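Local coordinates for uncharacterized protein (Thermus thermophilus HB8, PDB 4WVA) that hydrolyses mannosylglycerate to mannose and glycerate, and glucosylglycerate to glucose and glycerate, as a glycoside hydrolase of family GH63 with an (alpha/alpha)6-barrel, at residues A281-S286 / A296-A301; F344-Y349 / Y394-T399; V354-N359 / S409-L414. All coordinates share one frame; numbering follows the deposited sequence.

Interaction 1: residues A281-S286 / A296-A301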
loop_
_atom_site.group_PDB
_atom_site.type_symbol
_atom_site.label_atom_id
_atom_site.label_comp_id
_atom_site.label_asym_id
_atom_site.label_seq_id
_atom_site.Cartn_x
_atom_site.Cartn_y
_atom_site.Cartn_z
ATOM N N ALA A 281 1.657 13.730 -16.761
ATOM C CA ALA A 281 1.308 15.030 -16.180
ATOM C C ALA A 281 1.822 15.216 -14.761
ATOM O O ALA A 281 1.988 16.345 -14.294
ATOM C CB ALA A 281 -0.210 15.226 -16.225
ATOM N N GLY A 282 2.091 14.109 -14.066
ATOM C CA GLY A 282 2.473 14.152 -12.677
ATOM C C GLY A 282 1.364 14.717 -11.801
ATOM O O GLY A 282 1.589 15.586 -10.965
ATOM N N PHE A 283 0.162 14.196 -11.985
ATOM C CA PHE A 283 -0.997 14.702 -11.260
ATOM C C PHE A 283 -2.145 13.705 -11.326
ATOM O O PHE A 283 -2.135 12.817 -12.157
ATOM C CB PHE A 283 -1.436 16.024 -11.898
ATOM C CG PHE A 283 -2.077 16.960 -10.935
ATOM C CD1 PHE A 283 -1.307 17.614 -9.984
ATOM C CD2 PHE A 283 -3.443 17.197 -10.965
ATOM C CE1 PHE A 283 -1.885 18.481 -9.069
ATOM C CE2 PHE A 283 -4.019 18.073 -10.058
ATOM C CZ PHE A 283 -3.243 18.726 -9.119
ATOM N N TYR A 284 -3.106 13.840 -10.411
ATOM C CA TYR A 284 -4.309 13.019 -10.437
ATOM C C TYR A 284 -5.404 13.721 -11.241
ATOM O O TYR A 284 -5.691 14.902 -10.998
ATOM C CB TYR A 284 -4.858 12.779 -9.038
ATOM C CG TYR A 284 -4.033 11.872 -8.135
ATOM C CD1 TYR A 284 -4.223 10.507 -8.136
ATOM C CD2 TYR A 284 -3.103 12.401 -7.244
ATOM C CE1 TYR A 284 -3.516 9.674 -7.277
ATOM C CE2 TYR A 284 -2.376 11.585 -6.395
ATOM C CZ TYR A 284 -2.581 10.221 -6.413
ATOM O OH TYR A 284 -1.853 9.418 -5.555
ATOM N N PHE A 285 -6.024 12.984 -12.152
ATOM C CA PHE A 285 -7.115 13.510 -12.973
ATOM C C PHE A 285 -8.424 12.814 -12.658
ATOM O O PHE A 285 -8.454 11.615 -12.395
ATOM C CB PHE A 285 -6.835 13.283 -14.464
ATOM C CG PHE A 285 -5.716 14.127 -15.031
ATOM C CD1 PHE A 285 -5.509 15.428 -14.615
ATOM C CD2 PHE A 285 -4.890 13.609 -16.030
ATOM C CE1 PHE A 285 -4.481 16.197 -15.161
ATOM C CE2 PHE A 285 -3.864 14.373 -16.574
ATOM C CZ PHE A 285 -3.659 15.661 -16.127
ATOM N N SER A 286 -9.519 13.569 -12.751
ATOM C CA SER A 286 -10.831 12.964 -12.854
ATOM C C SER A 286 -10.969 12.327 -14.249
ATOM O O SER A 286 -10.229 12.684 -15.183
ATOM C CB SER A 286 -11.908 14.027 -12.638
ATOM O OG SER A 286 -11.841 14.582 -11.327
ATOM N N ALA A 296 -7.844 16.004 -18.639
ATOM C CA ALA A 296 -6.484 16.483 -18.426
ATOM C C ALA A 296 -6.469 17.943 -17.995
ATOM O O ALA A 296 -5.983 18.814 -18.709
ATOM C CB ALA A 296 -5.653 16.269 -19.685
ATOM N N VAL A 297 -7.029 18.198 -16.811
ATOM C CA VAL A 297 -7.096 19.525 -16.219
ATOM C C VAL A 297 -6.675 19.347 -14.771
ATOM O O VAL A 297 -7.260 18.526 -14.077
ATOM C CB VAL A 297 -8.530 20.096 -16.228
ATOM C CG1 VAL A 297 -8.583 21.455 -15.526
ATOM C CG2 VAL A 297 -9.070 20.165 -17.655
ATOM N N LYS A 298 -5.659 20.089 -14.353
ATOM C CA LYS A 298 -5.140 20.016 -12.986
ATOM C C LYS A 298 -5.913 20.980 -12.097
ATOM O O LYS A 298 -5.766 22.198 -12.222
ATOM C CB LYS A 298 -3.642 20.336 -12.963
ATOM C CG LYS A 298 -2.822 19.361 -13.816
ATOM C CD LYS A 298 -1.326 19.558 -13.661
ATOM C CE LYS A 298 -0.841 20.764 -14.427
ATOM N NZ LYS A 298 0.640 20.963 -14.401
ATOM N N THR A 299 -6.750 20.431 -11.219
ATOM C CA THR A 299 -7.496 21.235 -10.264
ATOM C C THR A 299 -7.032 20.916 -8.844
ATOM O O THR A 299 -6.303 19.938 -8.608
ATOM C CB THR A 299 -9.008 20.999 -10.359
ATOM O OG1 THR A 299 -9.329 19.725 -9.781
ATOM C CG2 THR A 299 -9.492 21.058 -11.810
ATOM N N SER A 300 -7.474 21.726 -7.889
ATOM C CA SER A 300 -7.097 21.477 -6.494
ATOM C C SER A 300 -7.619 20.121 -5.993
ATOM O O SER A 300 -7.080 19.580 -5.030
ATOM C CB SER A 300 -7.565 22.595 -5.563
ATOM O OG SER A 300 -8.955 22.725 -5.586
ATOM N N ALA A 301 -8.664 19.585 -6.620
ATOM C CA ALA A 301 -9.188 18.272 -6.230
ATOM C C ALA A 301 -8.158 17.158 -6.409
ATOM O O ALA A 301 -8.173 16.173 -5.690
ATOM C CB ALA A 301 -10.443 17.929 -7.014
HETATM O O HOH W 1 1.582 18.592 -15.810
HETATM O O HOH W 2 -7.316 17.362 -10.994
HETATM O O HOH W 3 -9.166 16.392 -13.899
#
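Val297 O accepts hydrogen bonds from two waters, and both lead across to the backbone of 281-286. Water 3 donates to Val297 O at 2.9 Å and accepts from Ser286 N. Water 2 reaches Val297 O over a longer 3.3 Å, donates also to Tyr284 O and accepts from Thr299 N. The setting is a beta hairpin of strands 283-288 and 293-294, whose second arm diverges beyond the Ser286-Ile295 backbone pair. Past that point no direct hydrogen bond joins the two segments; waters bridge the widening gap, and two phenylalanine rings pack against the departing chain. A G1 beta bulge, Gly282 and Phe283 opposite Asp278, opens the strand.

The Phe285 ring takes Ala296 CA over the centre of one face, 3.7 Å from the centroid and 10° off the normal, a CH-pi contact. At its edge, Phe285 CE1 meets Lys298 CG at 3.8 Å. That methylene chain then passes over Phe283: chi1 of -150° swings the Phe283 ring away from its backbone N and lays one face against the Lys298 methylenes. Lys298 CB stands 4.0 Å from the Phe283 centroid and 25° off the normal, offset toward the rim. Thr299 O lies in the ring plane, 3.3 Å from Phe283 CE2, where the electropositive rim probably suits a carbonyl. Phe303 meets the same ring edge-to-face. Replacing Phe283 with alanine would probably open a gap against the Lys298 methylenes and leave Thr299 O without its aromatic edge. Beyond the rings the lysine bends at chi3, and its ammonium forms a salt bridge with Glu322. Lys298 NZ also donates to water 1 at 2.9 Å, and that water passes a hydrogen bond to Ala281 O at 2.7 Å.

Interaction 2: residues F344-Y349 / Y394-T399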
loop_
_atom_site.group_PDB
_atom_site.type_symbol
_atom_site.label_atom_id
_atom_site.label_comp_id
_atom_site.label_asym_id
_atom_site.label_seq_id
_atom_site.Cartn_x
_atom_site.Cartn_y
_atom_site.Cartn_z
ATOM N N PHE A 344 -8.031 29.301 -16.060
ATOM C CA PHE A 344 -7.893 30.039 -14.801
ATOM C C PHE A 344 -8.631 31.378 -14.827
ATOM O O PHE A 344 -8.428 32.203 -15.731
ATOM C CB PHE A 344 -6.413 30.241 -14.499
ATOM C CG PHE A 344 -6.134 30.980 -13.221
ATOM C CD1 PHE A 344 -6.384 30.391 -11.990
ATOM C CD2 PHE A 344 -5.559 32.238 -13.243
ATOM C CE1 PHE A 344 -6.101 31.060 -10.814
ATOM C CE2 PHE A 344 -5.281 32.916 -12.078
ATOM C CZ PHE A 344 -5.545 32.326 -10.852
ATOM N N GLU A 345 -9.528 31.555 -13.860
ATOM C CA GLU A 345 -10.302 32.776 -13.680
ATOM C C GLU A 345 -10.230 33.070 -12.189
ATOM O O GLU A 345 -10.906 32.397 -11.412
ATOM C CB GLU A 345 -11.766 32.599 -14.113
ATOM C CG GLU A 345 -12.010 32.338 -15.597
ATOM C CD GLU A 345 -13.486 32.211 -15.916
ATOM O OE1 GLU A 345 -14.193 33.248 -15.947
ATOM O OE2 GLU A 345 -13.961 31.077 -16.126
ATOM N N PRO A 346 -9.423 34.067 -11.773
ATOM C CA PRO A 346 -9.130 34.195 -10.344
ATOM C C PRO A 346 -10.293 34.588 -9.435
ATOM O O PRO A 346 -10.147 34.483 -8.217
ATOM C CB PRO A 346 -8.038 35.270 -10.292
ATOM C CG PRO A 346 -8.203 36.035 -11.558
ATOM C CD PRO A 346 -8.667 35.052 -12.571
ATOM N N GLY A 347 -11.414 35.032 -10.002
ATOM C CA GLY A 347 -12.587 35.356 -9.214
ATOM C C GLY A 347 -13.769 34.409 -9.331
ATOM O O GLY A 347 -14.721 34.534 -8.541
ATOM N N ARG A 348 -13.747 33.468 -10.281
ATOM C CA ARG A 348 -14.971 32.738 -10.625
ATOM C C ARG A 348 -15.065 31.349 -9.994
ATOM O O ARG A 348 -14.838 30.336 -10.668
ATOM C CB ARG A 348 -15.205 32.652 -12.141
ATOM C CG ARG A 348 -16.654 32.320 -12.463
ATOM C CD ARG A 348 -16.919 32.092 -13.932
ATOM N NE ARG A 348 -16.757 33.314 -14.716
ATOM C CZ ARG A 348 -17.704 34.234 -14.901
ATOM N NH1 ARG A 348 -18.915 34.128 -14.356
ATOM N NH2 ARG A 348 -17.427 35.293 -15.647
ATOM N N TYR A 349 -15.383 31.334 -8.699
ATOM C CA TYR A 349 -15.928 30.164 -8.014
ATOM C C TYR A 349 -14.869 29.055 -7.941
ATOM O O TYR A 349 -13.898 29.213 -7.210
ATOM C CB TYR A 349 -17.249 29.739 -8.691
ATOM C CG TYR A 349 -18.274 28.998 -7.855
ATOM C CD1 TYR A 349 -18.417 29.217 -6.489
ATOM C CD2 TYR A 349 -19.178 28.139 -8.456
ATOM C CE1 TYR A 349 -19.397 28.564 -5.749
ATOM C CE2 TYR A 349 -20.149 27.492 -7.729
ATOM C CZ TYR A 349 -20.255 27.691 -6.371
ATOM O OH TYR A 349 -21.241 27.037 -5.645
ATOM N N TYR A 394 -14.746 32.188 -1.016
ATOM C CA TYR A 394 -13.474 31.941 -1.690
ATOM C C TYR A 394 -12.756 33.266 -1.857
ATOM O O TYR A 394 -13.322 34.325 -1.542
ATOM C CB TYR A 394 -13.646 31.209 -3.031
ATOM C CG TYR A 394 -14.861 31.628 -3.822
ATOM C CD1 TYR A 394 -16.108 31.098 -3.524
ATOM C CD2 TYR A 394 -14.768 32.544 -4.858
ATOM C CE1 TYR A 394 -17.229 31.491 -4.204
ATOM C CE2 TYR A 394 -15.893 32.924 -5.559
ATOM C CZ TYR A 394 -17.123 32.389 -5.223
ATOM O OH TYR A 394 -18.286 32.742 -5.894
ATOM N N TYR A 395 -11.517 33.182 -2.305
ATOM C CA TYR A 395 -10.629 34.336 -2.340
ATOM C C TYR A 395 -9.835 34.349 -3.620
ATOM O O TYR A 395 -9.406 33.311 -4.105
ATOM C CB TYR A 395 -9.673 34.341 -1.143
ATOM C CG TYR A 395 -10.380 34.301 0.188
ATOM C CD1 TYR A 395 -10.811 33.093 0.729
ATOM C CD2 TYR A 395 -10.647 35.467 0.902
ATOM C CE1 TYR A 395 -11.468 33.042 1.940
ATOM C CE2 TYR A 395 -11.318 35.419 2.110
ATOM C CZ TYR A 395 -11.736 34.206 2.623
ATOM O OH TYR A 395 -12.402 34.135 3.826
ATOM N N ASP A 396 -9.623 35.545 -4.167
ATOM C CA ASP A 396 -8.769 35.717 -5.334
ATOM C C ASP A 396 -7.338 35.319 -4.940
ATOM O O ASP A 396 -6.803 35.824 -3.952
ATOM C CB ASP A 396 -8.854 37.184 -5.807
ATOM C CG ASP A 396 -8.055 37.460 -7.066
ATOM O OD1 ASP A 396 -6.859 37.132 -7.119
ATOM O OD2 ASP A 396 -8.632 38.043 -8.007
ATOM N N PRO A 397 -6.713 34.382 -5.682
ATOM C CA PRO A 397 -5.382 33.920 -5.250
ATOM C C PRO A 397 -4.261 34.922 -5.539
ATOM O O PRO A 397 -3.170 34.787 -5.000
ATOM C CB PRO A 397 -5.155 32.642 -6.058
ATOM C CG PRO A 397 -6.127 32.676 -7.152
ATOM C CD PRO A 397 -7.206 33.666 -6.872
ATOM N N LEU A 398 -4.547 35.916 -6.376
ATOM C CA LEU A 398 -3.528 36.881 -6.786
ATOM C C LEU A 398 -3.534 38.069 -5.847
ATOM O O LEU A 398 -2.475 38.550 -5.455
ATOM C CB LEU A 398 -3.793 37.341 -8.227
ATOM C CG LEU A 398 -3.928 36.205 -9.249
ATOM C CD1 LEU A 398 -4.088 36.785 -10.644
ATOM C CD2 LEU A 398 -2.742 35.247 -9.180
ATOM N N THR A 399 -4.729 38.534 -5.488
ATOM C CA THR A 399 -4.896 39.740 -4.671
ATOM C C THR A 399 -5.317 39.466 -3.239
ATOM O O THR A 399 -5.156 40.329 -2.385
ATOM C CB THR A 399 -5.959 40.675 -5.270
ATOM O OG1 THR A 399 -7.253 40.046 -5.216
ATOM C CG2 THR A 399 -5.608 41.030 -6.695
#
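Tyr349 CD1 presses on Tyr394 CE1 at 3.4 Å, the rings meeting obliquely at 57°, with Tyr394 CE1 at the edge of the Tyr349 ring and in its plane. Tyr349 CA also lies over one face of Tyr394, 3.9 Å from the centroid, a CH-pi contact. Tyr394 receives it with CG set between its backbone N and carbonyl carbon (chi1 37°). The contact joins the residue just after a type I beta turn (Glu345 to Arg348) to strand 394-395, beside the active site: Tyr349, which probably binds substrate, hydrogen-bonds through OH to Asp165, the probable proton donor, and to a bound Tris molecule, while Tyr394 OH donates to Glu197 O.

Farther along, Pro346 O is buried without a conventional hydrogen-bond partner. Asp396 CA points a C-H at it, 3.4 Å from Pro346 O and at 159° at the hydrogen, and Pro397 CD comes within 3.3 Å of that oxygen. Phe344 adds its ring edge, CZ meeting Pro397 CG at 3.8 Å.

In the second shell, Asp396 OD1 collects two backbone donors in an Asx turn. Leu398 N arrives at 2.7 Å from Asp396 OD1, nearly along the C-O direction, whereas Thr399 N approaches from above the carboxylate plane. Within the 345-348 beta turn, a salt bridge ties first residue to last: Glu345 OE1, also paired with Arg200, lies in the guanidinium plane of Arg348, and Arg348 NE meets it at 2.8 Å from above the carboxylate plane.

Interaction 3: residues V354-N359 / S409-L414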
loop_
_atom_site.group_PDB
_atom_site.type_symbol
_atom_site.label_atom_id
_atom_site.label_comp_id
_atom_site.label_asym_id
_atom_site.label_seq_id
_atom_site.Cartn_x
_atom_site.Cartn_y
_atom_site.Cartn_z
ATOM N N VAL A 354 -9.189 30.538 -4.141
ATOM C CA VAL A 354 -8.757 29.768 -2.976
ATOM C C VAL A 354 -9.958 29.476 -2.091
ATOM O O VAL A 354 -10.789 30.354 -1.797
ATOM C CB VAL A 354 -7.696 30.543 -2.148
ATOM C CG1 VAL A 354 -7.346 29.816 -0.849
ATOM C CG2 VAL A 354 -6.412 30.770 -2.950
ATOM N N TRP A 355 -10.049 28.234 -1.643
ATOM C CA TRP A 355 -11.124 27.773 -0.779
ATOM C C TRP A 355 -10.553 27.233 0.516
ATOM O O TRP A 355 -9.610 26.445 0.531
ATOM C CB TRP A 355 -11.927 26.668 -1.454
ATOM C CG TRP A 355 -12.751 27.127 -2.631
ATOM C CD1 TRP A 355 -12.309 27.470 -3.873
ATOM C CD2 TRP A 355 -14.165 27.263 -2.655
ATOM N NE1 TRP A 355 -13.374 27.826 -4.676
ATOM C CE2 TRP A 355 -14.526 27.698 -3.953
ATOM C CE3 TRP A 355 -15.169 27.057 -1.706
ATOM C CZ2 TRP A 355 -15.848 27.910 -4.322
ATOM C CZ3 TRP A 355 -16.475 27.281 -2.063
ATOM C CH2 TRP A 355 -16.809 27.699 -3.367
ATOM N N ILE A 356 -11.170 27.609 1.619
ATOM C CA ILE A 356 -10.614 27.259 2.913
ATOM C C ILE A 356 -10.721 25.764 3.213
ATOM O O ILE A 356 -9.802 25.181 3.815
ATOM C CB ILE A 356 -11.274 28.088 4.037
ATOM C CG1 ILE A 356 -11.135 29.591 3.768
ATOM C CG2 ILE A 356 -10.681 27.765 5.393
ATOM C CD1 ILE A 356 -9.735 30.132 3.627
ATOM N N ASN A 357 -11.845 25.141 2.863
ATOM C CA ASN A 357 -11.997 23.714 3.125
ATOM C C ASN A 357 -10.957 22.842 2.386
ATOM O O ASN A 357 -10.445 21.852 2.937
ATOM C CB ASN A 357 -13.423 23.237 2.827
ATOM C CG ASN A 357 -13.752 23.242 1.347
ATOM O OD1 ASN A 357 -13.392 24.163 0.616
ATOM N ND2 ASN A 357 -14.458 22.211 0.897
ATOM N N VAL A 358 -10.657 23.217 1.144
ATOM C CA VAL A 358 -9.660 22.496 0.352
ATOM C C VAL A 358 -8.246 22.796 0.877
ATOM O O VAL A 358 -7.417 21.879 0.986
ATOM C CB VAL A 358 -9.808 22.780 -1.159
ATOM C CG1 VAL A 358 -8.707 22.088 -1.947
ATOM C CG2 VAL A 358 -11.183 22.308 -1.625
ATOM N N ASN A 359 -7.953 24.048 1.236
ATOM C CA ASN A 359 -6.665 24.327 1.889
ATOM C C ASN A 359 -6.479 23.421 3.104
ATOM O O ASN A 359 -5.387 22.884 3.347
ATOM C CB ASN A 359 -6.552 25.782 2.376
ATOM C CG ASN A 359 -5.937 26.725 1.353
ATOM O OD1 ASN A 359 -5.111 27.631 1.703
ATOM N ND2 ASN A 359 -6.299 26.560 0.136
ATOM N N SER A 409 -19.944 29.938 6.313
ATOM C CA SER A 409 -19.834 29.098 7.505
ATOM C C SER A 409 -18.584 28.221 7.555
ATOM O O SER A 409 -17.903 28.221 8.567
ATOM C CB SER A 409 -21.091 28.257 7.693
ATOM O OG SER A 409 -22.193 29.116 7.942
ATOM N N TRP A 410 -18.250 27.473 6.504
ATOM C CA TRP A 410 -17.116 26.562 6.694
ATOM C C TRP A 410 -15.775 27.294 6.816
ATOM O O TRP A 410 -14.809 26.757 7.378
ATOM C CB TRP A 410 -17.046 25.408 5.696
ATOM C CG TRP A 410 -16.539 25.621 4.314
ATOM C CD1 TRP A 410 -15.511 26.421 3.872
ATOM C CD2 TRP A 410 -16.999 24.898 3.167
ATOM N NE1 TRP A 410 -15.341 26.253 2.529
ATOM C CE2 TRP A 410 -16.245 25.317 2.072
ATOM C CE3 TRP A 410 -18.004 23.948 2.975
ATOM C CZ2 TRP A 410 -16.466 24.832 0.788
ATOM C CZ3 TRP A 410 -18.219 23.455 1.718
ATOM C CH2 TRP A 410 -17.465 23.904 0.627
ATOM N N SER A 411 -15.732 28.523 6.330
ATOM C CA SER A 411 -14.533 29.355 6.497
ATOM C C SER A 411 -14.369 29.695 7.976
ATOM O O SER A 411 -13.307 29.476 8.548
ATOM C CB SER A 411 -14.621 30.612 5.624
ATOM O OG SER A 411 -14.630 30.258 4.246
ATOM N N ALA A 412 -15.440 30.185 8.593
ATOM C CA ALA A 412 -15.454 30.432 10.032
ATOM C C ALA A 412 -15.172 29.166 10.824
ATOM O O ALA A 412 -14.330 29.151 11.734
ATOM C CB ALA A 412 -16.766 31.070 10.451
ATOM N N ALA A 413 -15.848 28.077 10.466
ATOM C CA ALA A 413 -15.678 26.838 11.179
ATOM C C ALA A 413 -14.246 26.348 11.178
ATOM O O ALA A 413 -13.728 25.895 12.195
ATOM C CB ALA A 413 -16.580 25.755 10.587
ATOM N N LEU A 414 -13.625 26.399 10.014
ATOM C CA LEU A 414 -12.279 25.864 9.886
ATOM C C LEU A 414 -11.239 26.833 10.448
ATOM O O LEU A 414 -10.231 26.387 10.960
ATOM C CB LEU A 414 -11.992 25.447 8.440
ATOM C CG LEU A 414 -12.785 24.213 7.990
ATOM C CD1 LEU A 414 -12.611 23.943 6.500
ATOM C CD2 LEU A 414 -12.385 22.975 8.779
HETATM O O HOH W 4 -13.894 28.721 1.761
#
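The Asn357 side chain lies over one face of the Trp410 indole, from the five-membered ring out to the CZ2-CH2 rim. Its CB sits 3.7 Å from the centroid of the Trp410 five-membered ring and 17° off the normal, a CH-pi contact. A chi1 of 70° tucks the amide back over the ring, its plane 28° from that of the indole. Asn357 CG meets Trp410 CE2 at 3.3 Å. Asn357 OD1 lies 3.2 Å from Trp410 CZ2, and Asn357 ND2 reaches Trp410 CH2 at 3.5 Å. OD1 is also near Trp410 NE1, but the angle rules out a hydrogen bond.

That indole N-H goes instead to water 4, 3.0 Å from Trp410 NE1. The water also accepts from Ile356 N and donates to Ser411 OG, which has a further bond with Arg392 O. Trp355 CE3 touches Trp410 CZ2 at 3.6 Å.

Trp410 packs on Asp35 and Trp355 stacks on Trp350, both likely substrate-binding residues, so the contact probably backs the sugar pocket. It joins the start of helix 356-368 to helix 409-418 within the (alpha/alpha)6-barrel, with Trp34 and Phe38 of helix 33-43 against Asn357 and Trp410, and Met386 of helix 372-389 against Ile356.

In the fold
Interaction 1 comes first along the chain and is complete before the others open, whereas interactions 2 and 3 interleave: 344-349, 354-359, 394-399, 409-414. Their centres lie about 15 Å apart and they touch directly, Tyr395 O receiving Val354 N and Tyr349 O receiving Trp355 NE1 in probable hydrogen bonds, with Trp355 stacked on Tyr394. Tyr349 and Trp355 both lie beside the bound Tris, consistent with these interlocked segments shaping the substrate pocket. Interaction 1, about 18 Å and 21 Å centre to centre from interactions 2 and 3, joins strand 283-288 to the loop before helix 305-308 and touches helix 356-368 of interaction 3, Ser300 packing on Val358.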